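Local coordinates for DUF3863 domain-containing protein (Parabacteroides distasonis, PDB 3LM3), which is of unknown function but is probably a glycoside hydrolase or deacetylase acting on carbohydrate, at residues Phe22-Ile27 / Val320-Phe325; Val168-Ile173 / Asp216-Asp221; Pro188-Tyr193 / Phe279-Asn284. One frame throughout, in Å; residues are numbered along the deposited sequence.

Contact 1. Residues Phe22-Ile27 / Val320-Phe325; sequences FVTLCI and VTFGEF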
# COMPACT_ATOMS: atom_id res chain seq x y z
N PHE A 22 -8.30 -11.27 2.16
CA PHE A 22 -7.44 -11.23 1.01
C PHE A 22 -6.05 -10.74 1.38
O PHE A 22 -5.92 -9.80 2.16
CB PHE A 22 -7.97 -10.25 -0.02
CG PHE A 22 -9.33 -10.63 -0.54
CD1 PHE A 22 -9.44 -11.47 -1.62
CD2 PHE A 22 -10.48 -10.18 0.07
CE1 PHE A 22 -10.69 -11.85 -2.08
CE2 PHE A 22 -11.75 -10.59 -0.37
CZ PHE A 22 -11.83 -11.41 -1.48
N VAL A 23 -5.04 -11.37 0.77
CA VAL A 23 -3.67 -10.85 0.77
C VAL A 23 -3.28 -10.62 -0.68
O VAL A 23 -3.37 -11.54 -1.50
CB VAL A 23 -2.65 -11.81 1.41
CG1 VAL A 23 -1.21 -11.32 1.20
CG2 VAL A 23 -2.95 -12.02 2.90
N THR A 24 -2.82 -9.41 -0.98
CA THR A 24 -2.28 -9.08 -2.29
C THR A 24 -0.79 -8.81 -2.14
O THR A 24 -0.40 -7.82 -1.51
CB THR A 24 -2.98 -7.90 -2.93
OG1 THR A 24 -2.89 -6.73 -2.09
CG2 THR A 24 -4.46 -8.18 -3.20
N LEU A 25 0.04 -9.68 -2.71
CA LEU A 25 1.48 -9.52 -2.73
C LEU A 25 1.95 -9.11 -4.11
O LEU A 25 1.45 -9.60 -5.13
CB LEU A 25 2.17 -10.85 -2.42
CG LEU A 25 3.69 -10.91 -2.61
CD1 LEU A 25 4.41 -9.99 -1.64
CD2 LEU A 25 4.20 -12.37 -2.46
N CYS A 26 2.90 -8.20 -4.14
CA CYS A 26 3.67 -7.88 -5.33
C CYS A 26 5.15 -8.16 -5.08
O CYS A 26 5.68 -7.82 -4.00
CB CYS A 26 3.50 -6.43 -5.72
SG CYS A 26 4.66 -5.82 -6.98
N ILE A 27 5.79 -8.81 -6.04
CA ILE A 27 7.25 -8.95 -6.07
C ILE A 27 7.79 -8.00 -7.13
O ILE A 27 7.34 -8.06 -8.31
CB ILE A 27 7.71 -10.42 -6.33
CG1 ILE A 27 7.23 -11.32 -5.20
CG2 ILE A 27 9.25 -10.48 -6.47
CD1 ILE A 27 7.52 -12.77 -5.43
N VAL A 320 -4.33 -13.27 -3.75
CA VAL A 320 -4.73 -12.87 -5.10
C VAL A 320 -3.88 -11.69 -5.57
O VAL A 320 -3.16 -11.07 -4.79
CB VAL A 320 -6.24 -12.53 -5.17
CG1 VAL A 320 -7.07 -13.72 -4.67
CG2 VAL A 320 -6.57 -11.29 -4.38
N THR A 321 -3.97 -11.40 -6.86
CA THR A 321 -3.21 -10.29 -7.41
C THR A 321 -3.78 -8.94 -6.97
O THR A 321 -4.96 -8.85 -6.61
CB THR A 321 -3.11 -10.35 -8.94
OG1 THR A 321 -4.36 -9.91 -9.50
CG2 THR A 321 -2.77 -11.74 -9.45
N PHE A 322 -2.96 -7.89 -6.99
CA PHE A 322 -3.47 -6.53 -6.72
C PHE A 322 -4.63 -6.21 -7.62
O PHE A 322 -5.65 -5.70 -7.18
CB PHE A 322 -2.33 -5.49 -6.85
CG PHE A 322 -1.56 -5.23 -5.57
CD1 PHE A 322 -0.55 -6.07 -5.17
CD2 PHE A 322 -1.87 -4.14 -4.76
CE1 PHE A 322 0.17 -5.84 -4.00
CE2 PHE A 322 -1.16 -3.89 -3.59
CZ PHE A 322 -0.14 -4.75 -3.20
N GLY A 323 -4.47 -6.47 -8.93
CA GLY A 323 -5.51 -6.16 -9.88
C GLY A 323 -6.79 -6.92 -9.62
O GLY A 323 -7.90 -6.37 -9.74
N GLU A 324 -6.70 -8.21 -9.29
CA GLU A 324 -7.90 -9.04 -9.04
C GLU A 324 -8.65 -8.48 -7.84
O GLU A 324 -9.88 -8.37 -7.83
CB GLU A 324 -7.54 -10.48 -8.69
CG GLU A 324 -7.29 -11.40 -9.77
CD GLU A 324 -7.10 -12.76 -9.10
OE1 GLU A 324 -5.99 -13.02 -8.63
OE2 GLU A 324 -8.11 -13.48 -8.89
N PHE A 325 -7.92 -8.16 -6.77
CA PHE A 325 -8.55 -7.66 -5.57
C PHE A 325 -9.23 -6.32 -5.86
O PHE A 325 -10.37 -6.10 -5.45
CB PHE A 325 -7.55 -7.50 -4.42
CG PHE A 325 -8.16 -6.83 -3.23
CD1 PHE A 325 -9.11 -7.48 -2.44
CD2 PHE A 325 -7.86 -5.49 -2.94
CE1 PHE A 325 -9.76 -6.80 -1.40
CE2 PHE A 325 -8.48 -4.82 -1.94
CZ PHE A 325 -9.42 -5.47 -1.13
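Thr24, on strand 21-29, meets two phenylalanines from the first turn of helix 322-332, and here the packing is tight. Its methyl CG2 presses against Phe325 CB at 3.4 Å. Thr24 CB stands over the face of the Phe322 ring, 3.9 Å from the centroid, in a CH-pi contact. Because OG1 lies between the backbone N and the carbonyl carbon (chi1 58°), the hydroxyl also sits above the centre of that ring, where it is hydrogen-bonded to Trp281 NE1 of strand 280-287. Phe325 CD1 comes over one face of the Phe22 ring, 3.7 Å from Phe22 CG, the two planes inclined at 51°. Beside them, Val320 N donates to Val23 O over 3.0 Å (156° at the hydrogen). Toward the other end the contact thins: Cys26 brings CB to within 3.8 Å of Phe322 CE1. Glu324, partly exposed, does not touch the strand. It closes a capping box instead, Glu324 N donating to Thr321 OG1 at 2.9 Å and Thr321 N to Glu324 OE1, while OE2 makes a salt bridge with Arg71. Polar bonds of the helix start are thus largely made away from the strand, and the side-chain contact is mostly apolar and aromatic.

Contact 2. Residues Val168-Ile173 / Asp216-Asp221; sequences VAHAVI and DGWTMD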
# COMPACT_ATOMS: atom_id res chain seq x y z
N VAL A 168 -7.57 -0.28 -11.58
CA VAL A 168 -6.97 -0.47 -10.27
C VAL A 168 -5.54 0.07 -10.33
O VAL A 168 -4.83 -0.14 -11.32
CB VAL A 168 -6.92 -1.96 -9.89
CG1 VAL A 168 -6.30 -2.16 -8.46
CG2 VAL A 168 -8.31 -2.55 -9.99
N ALA A 169 -5.09 0.76 -9.27
CA ALA A 169 -3.69 1.07 -9.16
C ALA A 169 -3.27 1.09 -7.70
O ALA A 169 -4.01 1.58 -6.84
CB ALA A 169 -3.31 2.41 -9.81
N HIS A 170 -2.06 0.59 -7.42
CA HIS A 170 -1.42 0.91 -6.15
C HIS A 170 -0.89 2.32 -6.31
O HIS A 170 0.08 2.55 -7.04
CB HIS A 170 -0.31 -0.08 -5.81
CG HIS A 170 0.71 0.45 -4.86
ND1 HIS A 170 0.39 1.03 -3.64
CD2 HIS A 170 2.05 0.54 -4.98
CE1 HIS A 170 1.51 1.45 -3.08
NE2 HIS A 170 2.53 1.17 -3.86
N ALA A 171 -1.57 3.28 -5.68
CA ALA A 171 -1.23 4.70 -5.70
C ALA A 171 -1.49 5.34 -4.32
O ALA A 171 -1.83 6.53 -4.21
CB ALA A 171 -1.99 5.41 -6.84
N VAL A 172 -1.39 4.53 -3.28
CA VAL A 172 -1.51 4.97 -1.85
C VAL A 172 -0.26 4.36 -1.22
O VAL A 172 -0.11 3.19 -1.28
CB VAL A 172 -2.81 4.38 -1.12
CG1 VAL A 172 -2.76 4.53 0.45
CG2 VAL A 172 -4.10 4.91 -1.69
N ILE A 173 0.69 5.16 -0.68
CA ILE A 173 1.73 4.60 0.24
C ILE A 173 1.28 5.12 1.57
O ILE A 173 1.69 6.19 2.06
CB ILE A 173 3.24 4.91 -0.08
CG1 ILE A 173 3.63 4.38 -1.47
CG2 ILE A 173 4.12 4.13 0.88
CD1 ILE A 173 5.18 4.34 -1.78
N ASP A 216 -3.48 0.88 -1.30
CA ASP A 216 -2.26 0.81 -0.48
C ASP A 216 -1.33 -0.32 -0.92
O ASP A 216 -1.78 -1.30 -1.53
CB ASP A 216 -2.67 0.62 0.98
CG ASP A 216 -1.57 0.94 1.99
OD1 ASP A 216 -0.54 1.61 1.65
OD2 ASP A 216 -1.72 0.48 3.15
N GLY A 217 -0.07 -0.20 -0.56
CA GLY A 217 0.99 -1.14 -0.92
C GLY A 217 1.47 -2.07 0.19
O GLY A 217 1.82 -3.22 -0.08
N TRP A 218 1.58 -1.55 1.43
CA TRP A 218 2.04 -2.29 2.59
C TRP A 218 1.14 -2.02 3.79
O TRP A 218 1.09 -0.90 4.31
CB TRP A 218 3.46 -1.90 3.01
CG TRP A 218 4.59 -2.07 2.05
CD1 TRP A 218 5.50 -3.08 2.05
CD2 TRP A 218 4.96 -1.19 0.99
NE1 TRP A 218 6.42 -2.88 1.05
CE2 TRP A 218 6.12 -1.71 0.40
CE3 TRP A 218 4.43 0.00 0.50
CZ2 TRP A 218 6.75 -1.10 -0.68
CZ3 TRP A 218 5.06 0.62 -0.57
CH2 TRP A 218 6.21 0.05 -1.15
N THR A 219 0.49 -3.03 4.31
CA THR A 219 -0.35 -2.85 5.49
C THR A 219 0.50 -2.44 6.69
O THR A 219 1.45 -3.15 7.05
CB THR A 219 -1.13 -4.12 5.79
OG1 THR A 219 -1.93 -4.47 4.65
CG2 THR A 219 -2.01 -3.95 7.05
N MSE A 220 0.12 -1.33 7.30
CA MSE A 220 0.82 -0.79 8.47
C MSE A 220 0.24 -1.26 9.79
O MSE A 220 -0.97 -1.47 9.92
CB MSE A 220 0.75 0.73 8.46
CG MSE A 220 1.51 1.38 7.36
SE MSE A 220 3.41 1.08 7.47
CE MSE A 220 3.55 -0.39 6.31
N ASP A 221 1.12 -1.34 10.79
CA ASP A 221 0.66 -1.35 12.17
C ASP A 221 0.33 0.11 12.46
O ASP A 221 1.20 0.96 12.47
CB ASP A 221 1.77 -1.88 13.06
CG ASP A 221 1.36 -1.95 14.54
OD1 ASP A 221 0.59 -1.06 14.97
OD2 ASP A 221 1.78 -2.91 15.26
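Two neighbouring strands of a parallel sheet, 168-172 and 213-216, give way to loops here, and the contact joins the chain around these two ends. Where they meet, Asp216 CA points its hydrogen at Val172 O, a CA-H...O contact of 3.3 Å and 160° at the hydrogen. Val172 CG1 packs beside the aspartate, 3.9 Å from Asp216 OD1, the two side chains crossing at about a right angle. That oxygen accepts a hydrogen bond from Trp174 N, just past the first segment, and a weak, bent one from Gly217 N at 2.9 Å, so OD1 takes two backbone N-H groups, one of them weakly.

The imidazole of His170 reaches across to the turn after Asp216, the side chain extending away from its own backbone N (chi1 158°). ND1 is hydrogen-bonded to Leu215 O, and CE1 lies 3.4 Å from Gly217 CA, where the absence of a side chain leaves room for the ring. Parallel strands leading into loops in this way are consistent with the beta/alpha architecture of the glycoside hydrolase and deacetylase clan, to which this family belongs. A leucine in place of His170 would lack the ring nitrogen, so Leu215 O would probably lose this partner, and the branched side chain is likely to fit less well against Gly217 than the flat ring.

Farther out, His170 NE2 stands 4.2 Å from Trp218 CZ3, the ring planes at 83° but meeting obliquely. Ile173 runs alongside the tryptophan, pointing the same way, and its CD1 meets the indole edge at CZ3, 3.9 Å away. Arg241 touches both of these side chains, while Trp218 NE1 makes a weak hydrogen bond to Ile285 O of strand 280-287.

Contact 3. Residues Pro188-Tyr193 / Phe279-Asn284; sequences PSYPFY and FGWVAN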
# COMPACT_ATOMS: atom_id res chain seq x y z
N PRO A 188 -7.45 7.58 2.97
CA PRO A 188 -7.85 6.30 3.55
C PRO A 188 -6.82 5.23 3.27
O PRO A 188 -6.07 5.32 2.30
CB PRO A 188 -9.17 5.94 2.82
CG PRO A 188 -9.65 7.28 2.25
CD PRO A 188 -8.37 7.99 1.88
N SER A 189 -6.77 4.21 4.13
CA SER A 189 -5.86 3.10 3.93
C SER A 189 -6.51 1.95 3.20
O SER A 189 -5.81 1.08 2.70
CB SER A 189 -5.28 2.63 5.25
OG SER A 189 -6.25 2.01 6.05
N TYR A 190 -7.83 1.91 3.14
CA TYR A 190 -8.56 0.89 2.39
C TYR A 190 -9.02 1.51 1.07
O TYR A 190 -8.81 2.72 0.82
CB TYR A 190 -9.71 0.31 3.21
CG TYR A 190 -9.45 -1.05 3.89
CD1 TYR A 190 -8.17 -1.46 4.26
CD2 TYR A 190 -10.52 -1.87 4.20
CE1 TYR A 190 -7.96 -2.68 4.87
CE2 TYR A 190 -10.34 -3.10 4.81
CZ TYR A 190 -9.05 -3.50 5.17
OH TYR A 190 -8.87 -4.68 5.86
N PRO A 191 -9.60 0.68 0.19
CA PRO A 191 -9.75 1.14 -1.20
C PRO A 191 -10.76 2.25 -1.35
O PRO A 191 -11.76 2.32 -0.62
CB PRO A 191 -10.22 -0.11 -1.93
CG PRO A 191 -9.62 -1.23 -1.09
CD PRO A 191 -9.82 -0.77 0.32
N PHE A 192 -10.48 3.15 -2.29
CA PHE A 192 -11.39 4.25 -2.60
C PHE A 192 -11.20 4.70 -4.04
O PHE A 192 -10.17 4.41 -4.65
CB PHE A 192 -11.17 5.45 -1.65
CG PHE A 192 -9.77 6.07 -1.74
CD1 PHE A 192 -8.71 5.48 -1.10
CD2 PHE A 192 -9.55 7.25 -2.46
CE1 PHE A 192 -7.44 6.03 -1.16
CE2 PHE A 192 -8.27 7.79 -2.54
CZ PHE A 192 -7.22 7.18 -1.91
N TYR A 193 -12.19 5.42 -4.57
CA TYR A 193 -12.06 6.10 -5.87
C TYR A 193 -11.52 7.51 -5.62
O TYR A 193 -12.12 8.29 -4.87
CB TYR A 193 -13.43 6.18 -6.54
CG TYR A 193 -14.06 4.86 -6.93
CD1 TYR A 193 -13.63 4.17 -8.04
CD2 TYR A 193 -15.13 4.36 -6.23
CE1 TYR A 193 -14.25 3.01 -8.44
CE2 TYR A 193 -15.75 3.17 -6.61
CZ TYR A 193 -15.34 2.52 -7.73
OH TYR A 193 -15.93 1.33 -8.16
N PHE A 279 -15.07 -7.19 5.04
CA PHE A 279 -14.01 -7.96 4.39
C PHE A 279 -12.72 -7.55 5.10
O PHE A 279 -12.71 -6.54 5.84
CB PHE A 279 -13.88 -7.67 2.88
CG PHE A 279 -13.45 -6.26 2.53
CD1 PHE A 279 -14.38 -5.25 2.38
CD2 PHE A 279 -12.12 -5.98 2.31
CE1 PHE A 279 -13.98 -3.94 2.05
CE2 PHE A 279 -11.72 -4.69 1.98
CZ PHE A 279 -12.65 -3.68 1.85
N GLY A 280 -11.65 -8.30 4.85
CA GLY A 280 -10.32 -7.90 5.34
C GLY A 280 -9.33 -7.99 4.21
O GLY A 280 -9.41 -8.92 3.41
N TRP A 281 -8.38 -7.06 4.18
CA TRP A 281 -7.39 -7.00 3.11
C TRP A 281 -6.04 -6.55 3.66
O TRP A 281 -5.95 -5.54 4.36
CB TRP A 281 -7.86 -6.03 2.03
CG TRP A 281 -6.80 -5.71 1.00
CD1 TRP A 281 -6.09 -6.59 0.23
CD2 TRP A 281 -6.33 -4.39 0.66
NE1 TRP A 281 -5.21 -5.89 -0.57
CE2 TRP A 281 -5.31 -4.55 -0.30
CE3 TRP A 281 -6.65 -3.11 1.10
CZ2 TRP A 281 -4.64 -3.46 -0.86
CZ3 TRP A 281 -5.97 -2.05 0.57
CH2 TRP A 281 -4.99 -2.22 -0.41
N VAL A 282 -5.02 -7.33 3.35
CA VAL A 282 -3.64 -7.05 3.65
C VAL A 282 -2.89 -6.93 2.33
O VAL A 282 -3.04 -7.78 1.43
CB VAL A 282 -3.02 -8.19 4.49
CG1 VAL A 282 -1.49 -8.11 4.52
CG2 VAL A 282 -3.65 -8.18 5.90
N ALA A 283 -2.07 -5.88 2.22
CA ALA A 283 -1.22 -5.61 1.06
C ALA A 283 0.24 -5.75 1.42
O ALA A 283 0.65 -5.38 2.53
CB ALA A 283 -1.46 -4.19 0.55
N ASN A 284 1.06 -6.27 0.52
CA ASN A 284 2.50 -6.35 0.81
C ASN A 284 3.28 -6.33 -0.48
O ASN A 284 2.80 -6.74 -1.54
CB ASN A 284 2.80 -7.60 1.62
CG ASN A 284 3.97 -7.44 2.59
OD1 ASN A 284 4.69 -6.44 2.59
ND2 ASN A 284 4.15 -8.47 3.45
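Tyr190 reaches from its loop to the start of strand 280-287, and its hydroxyl makes the polar link: Trp281 N donates to Tyr190 OH over 3.0 Å. The same oxygen is hydrogen-bonded to His269 ND1 of helix 255-277, so two partners hold this buried hydroxyl.

The aromatic contacts flank the phenol ring. Phe279 runs nearly parallel to it, planes at 18°, but slid so far that the rings barely overlap; the closest approach is Tyr190 CE2 to Phe279 CE2, 3.5 Å. Trp281 is placed otherwise. Its indole, swung to the far side from its own backbone N (chi1 170°), offers an edge to the tyrosine, CE3 lying 3.9 Å from Tyr190 CD1, with the planes inclined at 57°. Phe343 meets Tyr190 edge-to-face, and Phe325 stacks on Trp281.

Purely apolar packing comes from Pro191, whose CD sits 4.0 Å from Trp281 CE3 and 4.3 Å from Phe279 CZ, at the edge of the phenylalanine ring. Together Tyr190, Phe279 and Trp281 form a buried aromatic cluster that joins the loop to the beginning of a parallel strand.

In the fold
All three contacts lie in the DUF3863 region of a single chain. Their centres are about 11 Å apart between contact 1 and either of the others, and about 7 Å apart between contacts 2 and 3. Contact 1 spans the other two in sequence, its segments coming first and last, whereas those of contacts 2 and 3 alternate. Strands 21-29 and 280-287, neighbours in one parallel sheet, tie contact 1 to contact 3; Thr219 OG1, 2.8 Å from Ala283 N, ties contact 2 to contact 3. Phe322 of contact 1 packs on Asp216 of contact 2. Distant parts of the chain thus converge on one buried interior, consistent with a beta/alpha barrel core.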